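Local coordinates for protein nucleoporin NUP170 (Chaetomium thermophilum, PDB 5HAX) that is a large nucleoporin that probably serves as a scaffold component of the nuclear pore complex, joining a beta-propeller to an alpha-helical domain, at residues 564-569 against 582-587; 558-562 against 644-648; 523-527 against 589-593; 5-10 against 673-678. All blocks are in the same frame, centred on the assembly; numbering follows the deposited sequence.

Overall arrangement
All four contacts lie in the helical part of the chain, on the same side of its centre. Interaction 3 is the buried one, a mostly apolar crossing of helices 522-533 and 586-599. The other three are partly buried. Interaction 1 pairs strand 568-569 with strand 582-583, which leads into helix 586-599, the helix it shares with interaction 3; it is mostly polar and backbone-based. Interaction 2 rests a loop on helix 549-562 through side-chain packing. Arg587 links interactions 1 and 2 by bonding to Phe560 and Ile561. Interaction 4 brings the N-terminal helix 5-20 onto helix 663-694, and its loop along the chain encloses the others. Leu591 and Leu675 join interactions 3 and 4.

Interaction 1: 564-569 against 582-587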
loop_
_atom_site.group_PDB
_atom_site.type_symbol
_atom_site.label_atom_id
_atom_site.label_comp_id
_atom_site.label_asym_id
_atom_site.label_seq_id
_atom_site.Cartn_x
_atom_site.Cartn_y
_atom_site.Cartn_z
ATOM N N GLY A 564 6.427 12.889 -29.292
ATOM C CA GLY A 564 7.612 12.856 -28.455
ATOM C C GLY A 564 8.447 14.119 -28.453
ATOM O O GLY A 564 9.396 14.211 -27.667
ATOM N N GLY A 565 8.130 15.088 -29.307
ATOM C CA GLY A 565 8.876 16.333 -29.335
ATOM C C GLY A 565 10.185 16.203 -30.098
ATOM O O GLY A 565 10.355 15.330 -30.956
ATOM N N GLN A 566 11.124 17.088 -29.774
ATOM C CA GLN A 566 12.388 17.144 -30.494
ATOM C C GLN A 566 13.399 17.918 -29.657
ATOM O O GLN A 566 13.017 18.663 -28.746
ATOM C CB GLN A 566 12.211 17.800 -31.873
ATOM C CG GLN A 566 11.709 19.233 -31.822
ATOM C CD GLN A 566 11.522 19.830 -33.202
ATOM O OE1 GLN A 566 11.383 19.108 -34.190
ATOM N NE2 GLN A 566 11.523 21.155 -33.280
ATOM N N PRO A 567 14.691 17.763 -29.943
ATOM C CA PRO A 567 15.725 18.492 -29.200
ATOM C C PRO A 567 15.901 19.916 -29.705
ATOM O O PRO A 567 15.666 20.217 -30.878
ATOM C CB PRO A 567 16.986 17.661 -29.466
ATOM C CG PRO A 567 16.746 17.095 -30.835
ATOM C CD PRO A 567 15.273 16.805 -30.901
ATOM N N ARG A 568 16.347 20.794 -28.804
ATOM C CA ARG A 568 16.435 22.217 -29.111
ATOM C C ARG A 568 17.557 22.874 -28.317
ATOM O O ARG A 568 17.909 22.431 -27.220
ATOM C CB ARG A 568 15.112 22.929 -28.806
ATOM C CG ARG A 568 14.037 22.715 -29.855
ATOM C CD ARG A 568 12.663 23.095 -29.334
ATOM N NE ARG A 568 11.637 22.951 -30.363
ATOM C CZ ARG A 568 11.270 23.913 -31.205
ATOM N NH1 ARG A 568 11.840 25.111 -31.150
ATOM N NH2 ARG A 568 10.326 23.678 -32.107
ATOM N N LEU A 569 18.107 23.945 -28.891
ATOM C CA LEU A 569 19.058 24.790 -28.180
ATOM C C LEU A 569 18.340 25.622 -27.125
ATOM O O LEU A 569 17.232 26.119 -27.350
ATOM C CB LEU A 569 19.784 25.719 -29.157
ATOM C CG LEU A 569 20.711 25.099 -30.205
ATOM C CD1 LEU A 569 21.233 26.174 -31.152
ATOM C CD2 LEU A 569 21.866 24.371 -29.540
ATOM N N VAL A 582 22.057 21.811 -24.357
ATOM C CA VAL A 582 20.902 21.455 -25.170
ATOM C C VAL A 582 19.773 20.998 -24.253
ATOM O O VAL A 582 19.994 20.569 -23.118
ATOM C CB VAL A 582 21.253 20.347 -26.191
ATOM C CG1 VAL A 582 20.049 19.975 -27.054
ATOM C CG2 VAL A 582 22.418 20.783 -27.065
ATOM N N ARG A 583 18.546 21.110 -24.762
ATOM C CA ARG A 583 17.364 20.512 -24.148
ATOM C C ARG A 583 16.947 19.322 -25.004
ATOM O O ARG A 583 16.460 19.498 -26.126
ATOM C CB ARG A 583 16.226 21.522 -24.025
ATOM C CG ARG A 583 16.461 22.601 -22.985
ATOM C CD ARG A 583 15.188 23.386 -22.716
ATOM N NE ARG A 583 15.401 24.478 -21.770
ATOM C CZ ARG A 583 14.454 25.326 -21.380
ATOM N NH1 ARG A 583 13.219 25.215 -21.853
ATOM N NH2 ARG A 583 14.743 26.290 -20.517
ATOM N N LEU A 584 17.138 18.117 -24.475
ATOM C CA LEU A 584 16.761 16.909 -25.191
ATOM C C LEU A 584 15.241 16.794 -25.285
ATOM O O LEU A 584 14.492 17.423 -24.532
ATOM C CB LEU A 584 17.347 15.678 -24.499
ATOM C CG LEU A 584 18.875 15.663 -24.406
ATOM C CD1 LEU A 584 19.350 14.524 -23.523
ATOM C CD2 LEU A 584 19.497 15.557 -25.790
ATOM N N SER A 585 14.790 15.977 -26.232
ATOM C CA SER A 585 13.364 15.829 -26.479
ATOM C C SER A 585 12.674 15.160 -25.293
ATOM O O SER A 585 13.303 14.508 -24.454
ATOM C CB SER A 585 13.117 15.007 -27.744
ATOM O OG SER A 585 13.436 13.641 -27.535
ATOM N N SER A 586 11.352 15.334 -25.231
ATOM C CA SER A 586 10.554 14.611 -24.252
ATOM C C SER A 586 10.567 13.115 -24.519
ATOM O O SER A 586 10.349 12.326 -23.594
ATOM C CB SER A 586 9.118 15.134 -24.258
ATOM O OG SER A 586 9.083 16.508 -23.914
ATOM N N ARG A 587 10.822 12.715 -25.766
ATOM C CA ARG A 587 10.969 11.302 -26.090
ATOM C C ARG A 587 12.176 10.701 -25.380
ATOM O O ARG A 587 12.114 9.573 -24.878
ATOM C CB ARG A 587 11.094 11.146 -27.607
ATOM C CG ARG A 587 10.855 9.747 -28.133
ATOM C CD ARG A 587 10.953 9.708 -29.656
ATOM N NE ARG A 587 9.922 10.518 -30.308
ATOM C CZ ARG A 587 10.075 11.784 -30.690
ATOM N NH1 ARG A 587 9.070 12.421 -31.276
ATOM N NH2 ARG A 587 11.221 12.422 -30.491
#
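With CG anti to the backbone N (chi1 -163°) and a bend at chi3 (-63°), the Arg587 side chain folds back over Gly564 and presents its end to Gly565 O. This lies beside a two-stranded antiparallel ribbon, strand 568-569 with strand 582-583, which leads into helix 586-599. NH1 and NH2 of Arg587 both bond to Gly565 O, at 3.2 and 3.1 Å. The oxygen lies near the guanidinium plane, and both nitrogens reach it from one face of its carbonyl, NH2 from well above the plane. Gly564 CA sits over one face of the guanidinium, offset toward the rim. NE and NH1 of Arg587 also bond to Phe560 O and Ile561 O, at the end of helix 549-562. A methionine in place of Arg587 would probably leave these three carbonyls without their shared donor and the turn at Gly564 less firmly held. Arg587 N adds a weak bond to Gly564 O. Ser585 is the N-cap of the helix: its OG bonds to His588 N and to Glu668 of helix 663-694, while its CB packs on the Gln566 backbone. Farther out, Arg568 and Arg583 form a hydrogen-bonded pair. Arg568 N donates to Arg583 O at 3.0 Å, and Arg583 N meets Arg568 O at 2.9 Å, nearly in line with the C=O bond.

Interaction 2: 558-562 against 644-648; sequences AAFIE and STIQG
The last turn of helix 549-562 packs against the loop between helices 622-640 and 663-694, within the helical domain. Ile561 and Ile646 touch at the middle of the contact, where their CA atoms are 5.9 Å apart. Their side chains cross at about a right angle, and Ile561 CG1 meets Ile646 CG1 at 4.0 Å. The two branches of Ile561 serve different neighbours. CG2 is anti to the backbone N, with CG1 beside that nitrogen (chi1 -67°). Ile561 CG2 thereby touches both Thr645 O and Gln647 OE1, each at 3.8 Å. Ile561 CD1, at the end of the other branch, reaches Thr645 OG1 at 3.9 Å. Ile646 CD1 comes to the edge of the Phe560 ring, near the ring plane, and lies 4.3 Å from Phe560 CE1. Phe560 also touches Ile526 and Leu530 of helix 522-533, which joins this contact to that helix. Gln647 bends at chi2 (88°), which turns its amide back toward the helix end. Gln647 NE2 stays 3.5 Å from Ile561 O, and the two are not hydrogen-bonded; the oxygen is already held by Arg587. An alanine in place of Ile561 would probably open a gap between the helix and the loop, with Ile646 and Thr645 losing their main partner here. The loop is also held from outside, as by Gly648 O bonding to His669. Between these two segments the contact is van der Waals packing without hydrogen bonds, so its fit probably rests mainly on shape.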
loop_
_atom_site.group_PDB
_atom_site.type_symbol
_atom_site.label_atom_id
_atom_site.label_comp_id
_atom_site.label_asym_id
_atom_site.label_seq_id
_atom_site.Cartn_x
_atom_site.Cartn_y
_atom_site.Cartn_z
ATOM N N ALA A 558 2.551 4.778 -32.016
ATOM C CA ALA A 558 2.288 5.973 -32.810
ATOM C C ALA A 558 2.320 7.227 -31.947
ATOM O O ALA A 558 2.784 8.285 -32.390
ATOM C CB ALA A 558 0.942 5.843 -33.520
ATOM N N ALA A 559 1.832 7.132 -30.709
ATOM C CA ALA A 559 1.850 8.285 -29.817
ATOM C C ALA A 559 3.270 8.610 -29.371
ATOM O O ALA A 559 3.631 9.783 -29.227
ATOM C CB ALA A 559 0.954 8.024 -28.606
ATOM N N PHE A 560 4.087 7.579 -29.147
ATOM C CA PHE A 560 5.473 7.791 -28.740
ATOM C C PHE A 560 6.260 8.513 -29.828
ATOM O O PHE A 560 7.093 9.379 -29.534
ATOM C CB PHE A 560 6.110 6.442 -28.405
ATOM C CG PHE A 560 7.525 6.534 -27.903
ATOM C CD1 PHE A 560 8.586 6.157 -28.709
ATOM C CD2 PHE A 560 7.792 6.978 -26.619
ATOM C CE1 PHE A 560 9.885 6.230 -28.248
ATOM C CE2 PHE A 560 9.091 7.053 -26.153
ATOM C CZ PHE A 560 10.139 6.679 -26.969
ATOM N N ILE A 561 6.000 8.176 -31.090
ATOM C CA ILE A 561 6.698 8.807 -32.207
ATOM C C ILE A 561 6.161 10.212 -32.456
ATOM O O ILE A 561 6.921 11.187 -32.492
ATOM C CB ILE A 561 6.566 7.927 -33.466
ATOM C CG1 ILE A 561 7.322 6.609 -33.276
ATOM C CG2 ILE A 561 7.079 8.662 -34.704
ATOM C CD1 ILE A 561 6.998 5.560 -34.325
ATOM N N GLU A 562 4.843 10.335 -32.626
ATOM C CA GLU A 562 4.260 11.566 -33.152
ATOM C C GLU A 562 4.326 12.720 -32.159
ATOM O O GLU A 562 4.452 13.879 -32.575
ATOM C CB GLU A 562 2.807 11.316 -33.559
ATOM C CG GLU A 562 2.648 10.426 -34.782
ATOM C CD GLU A 562 2.987 11.143 -36.074
ATOM O OE1 GLU A 562 3.735 10.572 -36.895
ATOM O OE2 GLU A 562 2.499 12.277 -36.272
ATOM N N SER A 644 14.164 2.638 -37.499
ATOM C CA SER A 644 14.011 3.439 -38.707
ATOM C C SER A 644 12.933 4.508 -38.583
ATOM O O SER A 644 12.997 5.523 -39.287
ATOM C CB SER A 644 13.680 2.532 -39.896
ATOM O OG SER A 644 14.685 1.549 -40.082
ATOM N N THR A 645 11.950 4.309 -37.702
ATOM C CA THR A 645 10.811 5.214 -37.590
ATOM C C THR A 645 10.889 6.151 -36.392
ATOM O O THR A 645 10.181 7.163 -36.376
ATOM C CB THR A 645 9.506 4.411 -37.501
ATOM O OG1 THR A 645 9.580 3.491 -36.405
ATOM C CG2 THR A 645 9.262 3.644 -38.793
ATOM N N ILE A 646 11.719 5.847 -35.398
ATOM C CA ILE A 646 11.838 6.673 -34.201
ATOM C C ILE A 646 12.951 7.688 -34.415
ATOM O O ILE A 646 14.080 7.324 -34.770
ATOM C CB ILE A 646 12.109 5.805 -32.961
ATOM C CG1 ILE A 646 10.882 4.945 -32.643
ATOM C CG2 ILE A 646 12.469 6.677 -31.758
ATOM C CD1 ILE A 646 11.132 3.877 -31.598
ATOM N N GLN A 647 12.638 8.961 -34.185
ATOM C CA GLN A 647 13.614 10.026 -34.370
ATOM C C GLN A 647 14.748 9.882 -33.363
ATOM O O GLN A 647 14.512 9.643 -32.175
ATOM C CB GLN A 647 12.948 11.394 -34.212
ATOM C CG GLN A 647 11.772 11.645 -35.148
ATOM C CD GLN A 647 10.448 11.171 -34.576
ATOM O OE1 GLN A 647 10.403 10.241 -33.769
ATOM N NE2 GLN A 647 9.362 11.817 -34.987
ATOM N N GLY A 648 15.984 10.030 -33.843
ATOM C CA GLY A 648 17.162 10.028 -33.009
ATOM C C GLY A 648 17.910 8.709 -32.980
ATOM O O GLY A 648 19.117 8.701 -32.711
#

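Interaction 3: 523-527 against 589-593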
loop_
_atom_site.group_PDB
_atom_site.type_symbol
_atom_site.label_atom_id
_atom_site.label_comp_id
_atom_site.label_asym_id
_atom_site.label_seq_id
_atom_site.Cartn_x
_atom_site.Cartn_y
_atom_site.Cartn_z
ATOM N N VAL A 523 6.320 14.393 -20.533
ATOM C CA VAL A 523 7.275 13.306 -20.320
ATOM C C VAL A 523 6.571 12.084 -19.741
ATOM O O VAL A 523 6.745 10.959 -20.224
ATOM C CB VAL A 523 8.430 13.773 -19.415
ATOM C CG1 VAL A 523 9.329 12.596 -19.032
ATOM C CG2 VAL A 523 9.247 14.858 -20.110
ATOM N N GLU A 524 5.770 12.284 -18.691
ATOM C CA GLU A 524 5.059 11.163 -18.083
ATOM C C GLU A 524 4.107 10.508 -19.077
ATOM O O GLU A 524 3.958 9.279 -19.089
ATOM C CB GLU A 524 4.298 11.633 -16.842
ATOM C CG GLU A 524 5.192 12.005 -15.660
ATOM C CD GLU A 524 5.761 10.796 -14.936
ATOM O OE1 GLU A 524 5.323 9.660 -15.217
ATOM O OE2 GLU A 524 6.646 10.986 -14.075
ATOM N N THR A 525 3.460 11.308 -19.928
ATOM C CA THR A 525 2.528 10.754 -20.904
ATOM C C THR A 525 3.259 9.919 -21.948
ATOM O O THR A 525 2.825 8.812 -22.288
ATOM C CB THR A 525 1.739 11.876 -21.581
ATOM O OG1 THR A 525 1.093 12.682 -20.588
ATOM C CG2 THR A 525 0.689 11.299 -22.525
ATOM N N ILE A 526 4.365 10.441 -22.482
ATOM C CA ILE A 526 5.122 9.702 -23.486
ATOM C C ILE A 526 5.763 8.468 -22.866
ATOM O O ILE A 526 5.920 7.438 -23.535
ATOM C CB ILE A 526 6.172 10.625 -24.138
ATOM C CG1 ILE A 526 5.484 11.784 -24.874
ATOM C CG2 ILE A 526 7.073 9.845 -25.097
ATOM C CD1 ILE A 526 4.603 11.364 -26.042
ATOM N N ALA A 527 6.140 8.542 -21.588
ATOM C CA ALA A 527 6.671 7.368 -20.904
ATOM C C ALA A 527 5.604 6.290 -20.761
ATOM O O ALA A 527 5.904 5.094 -20.864
ATOM C CB ALA A 527 7.223 7.764 -19.535
ATOM N N ASP A 589 13.718 11.933 -22.517
ATOM C CA ASP A 589 13.461 11.916 -21.081
ATOM C C ASP A 589 12.512 10.783 -20.712
ATOM O O ASP A 589 12.664 10.153 -19.658
ATOM C CB ASP A 589 12.888 13.264 -20.638
ATOM C CG ASP A 589 13.792 14.432 -20.998
ATOM O OD1 ASP A 589 15.027 14.249 -21.027
ATOM O OD2 ASP A 589 13.264 15.535 -21.256
ATOM N N ALA A 590 11.538 10.500 -21.581
ATOM C CA ALA A 590 10.614 9.398 -21.336
ATOM C C ALA A 590 11.341 8.060 -21.320
ATOM O O ALA A 590 11.066 7.206 -20.470
ATOM C CB ALA A 590 9.515 9.396 -22.399
ATOM N N LEU A 591 12.269 7.856 -22.259
ATOM C CA LEU A 591 13.035 6.614 -22.279
ATOM C C LEU A 591 13.900 6.488 -21.033
ATOM O O LEU A 591 13.998 5.406 -20.441
ATOM C CB LEU A 591 13.897 6.549 -23.538
ATOM C CG LEU A 591 14.819 5.333 -23.663
ATOM C CD1 LEU A 591 14.007 4.047 -23.709
ATOM C CD2 LEU A 591 15.703 5.463 -24.894
ATOM N N ALA A 592 14.534 7.587 -20.621
ATOM C CA ALA A 592 15.334 7.574 -19.401
ATOM C C ALA A 592 14.464 7.340 -18.173
ATOM O O ALA A 592 14.860 6.614 -17.253
ATOM C CB ALA A 592 16.100 8.888 -19.269
ATOM N N LEU A 593 13.277 7.947 -18.140
ATOM C CA LEU A 593 12.388 7.777 -16.995
ATOM C C LEU A 593 11.920 6.333 -16.883
ATOM O O LEU A 593 11.990 5.728 -15.807
ATOM C CB LEU A 593 11.196 8.728 -17.119
ATOM C CG LEU A 593 10.238 8.809 -15.928
ATOM C CD1 LEU A 593 10.967 9.246 -14.665
ATOM C CD2 LEU A 593 9.094 9.762 -16.247
#
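Ala590 CB presses into the surface of helix 522-533. Ala590 CB lies 3.6 Å from Ala527 N and 3.7 Å from Ile526 CG2, with Val523 O and Ala527 CB close by. The two methyls, Ala590 CB and Ala527 CB, are 4.0 Å apart. On one side of this spot Val523 spreads both its methyls over Asp589 CB, and its CG1 also meets Leu593 CD2 at 4.0 Å. Leu593 holds CG anti to the backbone N (chi1 -173°), which carries CD2 across to the other helix. There Leu593 CD2 touches Ala527 CB and the carboxylate of Glu524, 3.5 Å from Glu524 OE2. The Leu593 and Glu524 side chains cross at about a right angle. The carboxylate is fixed from outside the pair: OE2 forms salt bridges with Arg597 and Lys415, which are likely to offset its charge beside the leucine. Around the crossing, Leu593 also touches Thr16 and Asp20 of helix 5-20, and Ile526 touches Tyr563. The segment axes approach to 8.3 Å and cross at -67°. Alanine-to-alanine packing thus joins helix 522-533 to helix 586-599, the latter in the Non-repetitive/WGA-negative nucleoporin C-terminal family region, consistent with a helical-repeat-like scaffold domain.

Interaction 4: 5-10 against 673-678; sequences PVAKAA and HALQKL
The imidazole of His673 meets Pro5 at its edge: Pro5 CG lies near the ring plane, 4.2 Å from His673 NE2. His673 has CG anti to the backbone N (chi1 164°), which brings the ring beside the proline. Pro5 belongs to the first turn of its helix, and its CB packs on Ala674 CB at 4.1 Å. The Pro5 carbonyl is close too, with Pro5 O 3.5 Å from Ala674 CB. That oxygen also accepts the helical bond from Ala9 N. Here the N-terminal helix 5-20 lies almost square across the long helix 663-694. Their segment axes come within 7.7 Å and cross at -97°. Pro5 and Ala674 have the nearest CA atoms, 4.4 Å apart, and the small Ala9 and Ala674 allow the close approach. Ala9 CB sits 3.5 Å from Ala674 O and also touches the Ala674 methyl and two leucines. Leu678 CD2 comes to 3.7 Å from Ala9 CB, and Leu675 CD2 reaches the same methyl from the next turn back. Val6 lays CG1 along the Lys677 backbone, 3.8 Å from Lys677 O, and also touches the CB of that lysine. The Lys677 chain then turns away at chi2, and its NZ pairs with Glu680. Outside the pair, Ala10 and Leu678 touch Trp603, and Leu675 touches His588 and Leu591 of helix 586-599.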
loop_
_atom_site.group_PDB
_atom_site.type_symbol
_atom_site.label_atom_id
_atom_site.label_comp_id
_atom_site.label_asym_id
_atom_site.label_seq_id
_atom_site.Cartn_x
_atom_site.Cartn_y
_atom_site.Cartn_z
ATOM N N PRO A 5 29.945 6.562 -22.901
ATOM C CA PRO A 5 28.476 6.472 -22.969
ATOM C C PRO A 5 27.797 5.971 -21.700
ATOM O O PRO A 5 26.975 6.690 -21.122
ATOM C CB PRO A 5 28.253 5.498 -24.132
ATOM C CG PRO A 5 29.433 5.706 -25.018
ATOM C CD PRO A 5 30.590 6.022 -24.111
ATOM N N VAL A 6 28.113 4.748 -21.264
ATOM C CA VAL A 6 27.391 4.151 -20.138
ATOM C C VAL A 6 27.524 5.010 -18.889
ATOM O O VAL A 6 26.599 5.077 -18.070
ATOM C CB VAL A 6 27.884 2.713 -19.876
ATOM C CG1 VAL A 6 27.625 1.830 -21.091
ATOM C CG2 VAL A 6 29.360 2.707 -19.496
ATOM N N ALA A 7 28.668 5.678 -18.717
ATOM C CA ALA A 7 28.835 6.570 -17.576
ATOM C C ALA A 7 27.991 7.828 -17.727
ATOM O O ALA A 7 27.498 8.366 -16.729
ATOM C CB ALA A 7 30.308 6.933 -17.405
ATOM N N LYS A 8 27.818 8.313 -18.958
ATOM C CA LYS A 8 26.929 9.445 -19.193
ATOM C C LYS A 8 25.483 9.069 -18.898
ATOM O O LYS A 8 24.760 9.812 -18.224
ATOM C CB LYS A 8 27.063 9.928 -20.638
ATOM C CG LYS A 8 27.792 11.252 -20.806
ATOM C CD LYS A 8 27.514 11.843 -22.182
ATOM C CE LYS A 8 28.131 13.223 -22.348
ATOM N NZ LYS A 8 29.585 13.160 -22.664
ATOM N N ALA A 9 25.048 7.911 -19.401
ATOM C CA ALA A 9 23.679 7.465 -19.172
ATOM C C ALA A 9 23.431 7.182 -17.696
ATOM O O ALA A 9 22.343 7.462 -17.181
ATOM C CB ALA A 9 23.391 6.224 -20.014
ATOM N N ALA A 10 24.428 6.626 -17.001
ATOM C CA ALA A 10 24.292 6.401 -15.566
ATOM C C ALA A 10 24.068 7.708 -14.822
ATOM O O ALA A 10 23.361 7.734 -13.809
ATOM C CB ALA A 10 25.531 5.688 -15.026
ATOM N N HIS A 673 21.914 6.982 -27.837
ATOM C CA HIS A 673 22.889 5.906 -27.981
ATOM C C HIS A 673 23.436 5.475 -26.629
ATOM O O HIS A 673 23.582 4.275 -26.364
ATOM C CB HIS A 673 24.032 6.350 -28.892
ATOM C CG HIS A 673 25.246 5.481 -28.792
ATOM N ND1 HIS A 673 25.373 4.296 -29.485
ATOM C CD2 HIS A 673 26.382 5.617 -28.068
ATOM C CE1 HIS A 673 26.537 3.743 -29.196
ATOM N NE2 HIS A 673 27.169 4.524 -28.339
ATOM N N ALA A 674 23.755 6.439 -25.763
ATOM C CA ALA A 674 24.297 6.107 -24.451
ATOM C C ALA A 674 23.300 5.300 -23.629
ATOM O O ALA A 674 23.681 4.351 -22.934
ATOM C CB ALA A 674 24.693 7.384 -23.712
ATOM N N LEU A 675 22.015 5.660 -23.697
ATOM C CA LEU A 675 21.000 4.912 -22.961
ATOM C C LEU A 675 20.919 3.470 -23.444
ATOM O O LEU A 675 20.807 2.542 -22.636
ATOM C CB LEU A 675 19.638 5.591 -23.099
ATOM C CG LEU A 675 19.436 6.914 -22.357
ATOM C CD1 LEU A 675 18.062 7.485 -22.672
ATOM C CD2 LEU A 675 19.604 6.728 -20.854
ATOM N N GLN A 676 20.975 3.261 -24.761
ATOM C CA GLN A 676 20.905 1.907 -25.297
ATOM C C GLN A 676 22.130 1.088 -24.914
ATOM O O GLN A 676 22.019 -0.124 -24.691
ATOM C CB GLN A 676 20.742 1.957 -26.816
ATOM C CG GLN A 676 19.383 2.475 -27.260
ATOM C CD GLN A 676 19.233 2.519 -28.767
ATOM O OE1 GLN A 676 18.685 1.599 -29.375
ATOM N NE2 GLN A 676 19.713 3.596 -29.378
ATOM N N LYS A 677 23.301 1.723 -24.826
ATOM C CA LYS A 677 24.486 1.016 -24.353
ATOM C C LYS A 677 24.370 0.660 -22.878
ATOM O O LYS A 677 24.900 -0.370 -22.445
ATOM C CB LYS A 677 25.737 1.859 -24.599
ATOM C CG LYS A 677 26.300 1.732 -26.006
ATOM C CD LYS A 677 26.947 0.371 -26.219
ATOM C CE LYS A 677 27.417 0.188 -27.650
ATOM N NZ LYS A 677 27.967 -1.176 -27.875
ATOM N N LEU A 678 23.689 1.495 -22.092
ATOM C CA LEU A 678 23.459 1.157 -20.693
ATOM C C LEU A 678 22.487 -0.008 -20.568
ATOM O O LEU A 678 22.643 -0.862 -19.689
ATOM C CB LEU A 678 22.938 2.382 -19.939
ATOM C CG LEU A 678 22.657 2.198 -18.446
ATOM C CD1 LEU A 678 23.909 1.761 -17.702
ATOM C CD2 LEU A 678 22.102 3.484 -17.855
#